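Local coordinates for PKS (Streptomyces albus, PDB 4OQJ), which probably condenses acyl units on carrier proteins as a ketosynthase of an AT-less type I polyketide synthase that makes oxazolomycin, at residues C212-A217 against A262-R267; G275-A280 against R690-P695. All coordinates share one frame; numbering follows the deposited sequence.

Contact 1 of 2, residues C212-A217 against A262-R267; sequences CTMALA and AVVLKR
A215 and A217 pair with L265 and V263 as antiparallel neighbours in the buried mixed sheet of the thiolase-fold ketosynthase, where strand 214-221 lies next to strand 259-267. Two hydrogen-bonded pairs carry the ladder. A215 N reaches L265 O at 2.9 Å and L265 N returns to A215 O; the A217 and V263 backbones exchange the same two bonds. L216 and V264 form the antiparallel non-hydrogen-bonded pair between them, and L216 CA sends a CA-H...O contact to V263 O at 3.3 Å.

On the face of M214, L216, V264 and K266, helix 105-121 covers the sheet. V264 splits its two methyls between neighbours: CG1, anti to the backbone N (chi1 179°), meets CE of the selenomethionine M214 at 3.7 Å, while CG2 lies alongside L216 CG at 4.1 Å. The bend of M214 at chi3 (46°) brings CE to that methyl, and its CG rests on K266 CE at 3.8 Å. On the opposite face A217 and L265 pack under helix 195-209, while V263 leans on L28 of strand 23-31; V263 CG2 sits 4.2 Å from A217 CB.

Past the ladder, one water links T213 O to R267 N and another links C212 O to R267 NE. The chemistry is apolar along most of the ladder, with inward backbone groups paired and the one lysine carrying its charge away to D274 and D276, and turns to bridging waters where the strands part.

Contact 2 of 2, residues G275-A280 against R690-P695; sequences GDTVHA and RRVPLP
T277 and R691 join two irregular segments: the loop opened by a Schellman motif at G275, which ends helix 268-274, and the loop 690-695 that follows helix 680-684. T277 carries the centre. Its CB touches R691 O, then the side chain forks. OG1, anti to the carbonyl carbon (chi1 -67°), donates to R691 O at 2.6 Å, in the carbonyl plane and on a lone pair, and nears V692 CA at 3.6 Å. Both branches reach P693 CD, OG1 at 3.7 Å and CG2, anti to the backbone N, at 4.2 Å. P693 CG lies 3.8 Å from H279 NE2, a plain contact as the side chains slide past each other.

The positive phi of G275 belongs to the Schellman turn; its carbonyl O takes a weak bond from R691 N, has R690 CD at 3.5 Å, and shares a water with R691 O. D276 and R691 run side by side, carboxylate and guanidinium planes 88° apart. Their main polar partners lie elsewhere: Y123 OH for D276 OD1, K266 for OD2 and G122 O for R691 NE; Y123 also makes a cation-pi contact with R691. Between the charges a water sits in the guanidinium plane at its edge, 2.8 Å from both R691 NH1 and D276 OD1.

How the contacts relate
Contact 1 is buried core, two sheet strands sandwiched between helices; contact 2 is partly buried and brings a far later part of the chain against a loop. Short helix 268-274 connects them, since strand 259-267 leads into it and 275-280 leads out. They also touch directly: K266 NZ forms a salt bridge with D276 OD2 at 2.8 Å, and D274 and Y123 share that lysine nitrogen. In contact 1 regular backbone bonds and methyl packing do the work. Contact 2 has no strand pairing and relies on a threonine hydroxyl, waters and separated charges.

Contact 1 of 2, residues C212-A217 against A262-R267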
# COMPACT_ATOMS: atom_id res chain seq x y z
N CYS A 212 -5.19 5.05 12.25
CA CYS A 212 -6.40 4.34 12.66
C CYS A 212 -6.20 3.61 13.99
O CYS A 212 -5.08 3.48 14.48
CB CYS A 212 -6.82 3.33 11.58
SG CYS A 212 -5.54 2.22 11.04
N THR A 213 -7.30 3.13 14.57
CA THR A 213 -7.24 2.43 15.87
C THR A 213 -7.43 0.92 15.69
O THR A 213 -7.03 0.14 16.55
CB THR A 213 -8.28 3.00 16.86
OG1 THR A 213 -9.61 2.73 16.39
CG2 THR A 213 -8.09 4.51 17.01
N MSE A 214 -8.01 0.53 14.57
CA MSE A 214 -8.09 -0.87 14.17
C MSE A 214 -7.84 -0.96 12.68
O MSE A 214 -8.03 0.03 11.97
CB MSE A 214 -9.45 -1.49 14.49
CG MSE A 214 -9.71 -1.81 15.94
SE MSE A 214 -11.63 -2.14 16.26
CE MSE A 214 -12.01 -3.31 14.79
N ALA A 215 -7.45 -2.13 12.19
CA ALA A 215 -7.22 -2.29 10.76
C ALA A 215 -7.51 -3.71 10.31
O ALA A 215 -7.16 -4.66 11.01
CB ALA A 215 -5.79 -1.90 10.40
N LEU A 216 -8.16 -3.85 9.16
CA LEU A 216 -8.22 -5.14 8.48
C LEU A 216 -7.07 -5.29 7.51
O LEU A 216 -6.66 -4.32 6.85
CB LEU A 216 -9.53 -5.32 7.71
CG LEU A 216 -10.67 -5.89 8.53
CD1 LEU A 216 -11.35 -4.79 9.31
CD2 LEU A 216 -11.65 -6.61 7.65
N ALA A 217 -6.56 -6.51 7.39
CA ALA A 217 -5.59 -6.86 6.38
C ALA A 217 -5.99 -8.20 5.81
O ALA A 217 -6.32 -9.12 6.55
CB ALA A 217 -4.17 -6.91 6.96
N ALA A 262 -8.76 -12.83 6.08
CA ALA A 262 -8.59 -11.51 6.68
C ALA A 262 -8.31 -11.61 8.18
O ALA A 262 -8.79 -12.53 8.86
CB ALA A 262 -9.82 -10.65 6.42
N VAL A 263 -7.52 -10.66 8.67
CA VAL A 263 -7.32 -10.50 10.10
C VAL A 263 -7.68 -9.08 10.50
O VAL A 263 -7.60 -8.15 9.69
CB VAL A 263 -5.86 -10.81 10.51
CG1 VAL A 263 -5.53 -12.26 10.20
CG2 VAL A 263 -4.87 -9.85 9.81
N VAL A 264 -8.10 -8.93 11.75
CA VAL A 264 -8.41 -7.64 12.35
C VAL A 264 -7.34 -7.34 13.40
O VAL A 264 -7.11 -8.16 14.29
CB VAL A 264 -9.81 -7.65 13.00
CG1 VAL A 264 -10.15 -6.30 13.64
CG2 VAL A 264 -10.86 -8.05 11.98
N LEU A 265 -6.69 -6.19 13.27
CA LEU A 265 -5.52 -5.83 14.06
C LEU A 265 -5.80 -4.60 14.91
O LEU A 265 -6.54 -3.71 14.49
CB LEU A 265 -4.32 -5.58 13.14
CG LEU A 265 -4.02 -6.73 12.17
CD1 LEU A 265 -2.91 -6.36 11.20
CD2 LEU A 265 -3.66 -8.00 12.92
N LYS A 266 -5.19 -4.55 16.09
CA LYS A 266 -5.35 -3.47 17.05
C LYS A 266 -4.12 -3.46 17.95
O LYS A 266 -3.56 -4.52 18.23
CB LYS A 266 -6.62 -3.68 17.88
CG LYS A 266 -6.91 -2.57 18.89
CD LYS A 266 -8.06 -2.96 19.83
CE LYS A 266 -9.24 -2.04 19.73
NZ LYS A 266 -10.32 -2.34 20.72
N ARG A 267 -3.69 -2.30 18.42
CA ARG A 267 -2.57 -2.27 19.36
C ARG A 267 -2.89 -3.21 20.50
O ARG A 267 -4.02 -3.24 20.97
CB ARG A 267 -2.32 -0.89 19.93
CG ARG A 267 -1.81 0.13 18.97
CD ARG A 267 -1.45 1.35 19.76
NE ARG A 267 -1.09 2.48 18.92
CZ ARG A 267 0.13 3.00 18.83
NH1 ARG A 267 1.15 2.51 19.54
NH2 ARG A 267 0.33 4.04 18.03
O HOH W 1 -3.54 2.95 17.24
O HOH W 2 -5.00 0.27 18.14

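Contact 2 of 2, residues G275-A280 against R690-P695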
# COMPACT_ATOMS: atom_id res chain seq x y z
N GLY A 275 -10.87 -5.17 26.47
CA GLY A 275 -11.39 -6.49 26.80
C GLY A 275 -11.59 -7.40 25.60
O GLY A 275 -12.34 -8.37 25.70
N ASP A 276 -10.92 -7.11 24.48
CA ASP A 276 -11.05 -7.95 23.28
C ASP A 276 -10.43 -9.34 23.46
O ASP A 276 -9.55 -9.54 24.29
CB ASP A 276 -10.41 -7.27 22.06
CG ASP A 276 -10.98 -5.89 21.79
OD1 ASP A 276 -12.17 -5.65 22.07
OD2 ASP A 276 -10.22 -5.05 21.28
N THR A 277 -10.87 -10.30 22.66
CA THR A 277 -10.17 -11.57 22.56
C THR A 277 -8.88 -11.38 21.74
O THR A 277 -8.93 -10.88 20.61
CB THR A 277 -11.04 -12.64 21.91
OG1 THR A 277 -12.13 -12.94 22.80
CG2 THR A 277 -10.25 -13.92 21.67
N VAL A 278 -7.74 -11.74 22.31
CA VAL A 278 -6.46 -11.71 21.58
C VAL A 278 -6.14 -13.12 21.09
O VAL A 278 -5.98 -14.04 21.89
CB VAL A 278 -5.33 -11.15 22.46
CG1 VAL A 278 -4.01 -11.08 21.69
CG2 VAL A 278 -5.70 -9.76 22.99
N HIS A 279 -6.12 -13.31 19.78
CA HIS A 279 -5.85 -14.62 19.19
C HIS A 279 -4.35 -14.90 19.10
O HIS A 279 -3.89 -16.04 19.20
CB HIS A 279 -6.49 -14.71 17.81
CG HIS A 279 -7.99 -14.72 17.84
ND1 HIS A 279 -8.73 -13.58 18.08
CD2 HIS A 279 -8.88 -15.73 17.69
CE1 HIS A 279 -10.02 -13.89 18.07
NE2 HIS A 279 -10.13 -15.18 17.82
N ALA A 280 -3.59 -13.83 18.93
CA ALA A 280 -2.13 -13.92 18.85
C ALA A 280 -1.58 -12.50 18.85
O ALA A 280 -2.35 -11.55 18.69
CB ALA A 280 -1.70 -14.68 17.60
N ARG A 690 -16.45 -7.85 27.39
CA ARG A 690 -15.53 -8.83 26.83
C ARG A 690 -16.08 -9.37 25.52
O ARG A 690 -17.10 -10.05 25.52
CB ARG A 690 -15.30 -9.97 27.82
CG ARG A 690 -14.64 -9.56 29.11
CD ARG A 690 -13.14 -9.40 28.95
NE ARG A 690 -12.51 -9.11 30.24
CZ ARG A 690 -12.46 -7.91 30.80
NH1 ARG A 690 -11.87 -7.76 31.98
NH2 ARG A 690 -13.00 -6.86 30.20
N ARG A 691 -15.43 -9.05 24.42
CA ARG A 691 -15.84 -9.56 23.11
C ARG A 691 -15.27 -10.95 22.87
O ARG A 691 -14.08 -11.18 23.09
CB ARG A 691 -15.38 -8.61 22.01
CG ARG A 691 -16.21 -7.36 21.95
CD ARG A 691 -15.60 -6.34 21.06
NE ARG A 691 -16.50 -5.22 20.83
CZ ARG A 691 -16.68 -4.22 21.69
NH1 ARG A 691 -16.04 -4.20 22.85
NH2 ARG A 691 -17.52 -3.25 21.37
N VAL A 692 -16.11 -11.88 22.40
CA VAL A 692 -15.66 -13.27 22.19
C VAL A 692 -16.14 -13.79 20.85
O VAL A 692 -17.18 -13.35 20.34
CB VAL A 692 -16.17 -14.20 23.31
CG1 VAL A 692 -15.64 -13.75 24.67
CG2 VAL A 692 -17.70 -14.24 23.35
N PRO A 693 -15.39 -14.75 20.27
CA PRO A 693 -15.81 -15.35 19.00
C PRO A 693 -17.15 -16.08 19.08
O PRO A 693 -17.30 -16.97 19.91
CB PRO A 693 -14.68 -16.34 18.68
CG PRO A 693 -13.52 -15.87 19.46
CD PRO A 693 -14.09 -15.27 20.71
N LEU A 694 -18.10 -15.70 18.24
CA LEU A 694 -19.38 -16.40 18.13
C LEU A 694 -19.61 -16.66 16.65
O LEU A 694 -18.87 -16.13 15.82
CB LEU A 694 -20.51 -15.57 18.71
CG LEU A 694 -20.40 -15.24 20.20
CD1 LEU A 694 -21.42 -14.20 20.58
CD2 LEU A 694 -20.61 -16.49 21.03
N PRO A 695 -20.61 -17.49 16.30
CA PRO A 695 -20.77 -17.77 14.86
C PRO A 695 -21.03 -16.51 14.07
O PRO A 695 -21.54 -15.54 14.62
CB PRO A 695 -21.97 -18.72 14.81
CG PRO A 695 -21.95 -19.41 16.17
CD PRO A 695 -21.49 -18.34 17.13
O HOH W 3 -12.72 -11.30 25.55
O HOH W 4 -14.17 -5.96 24.00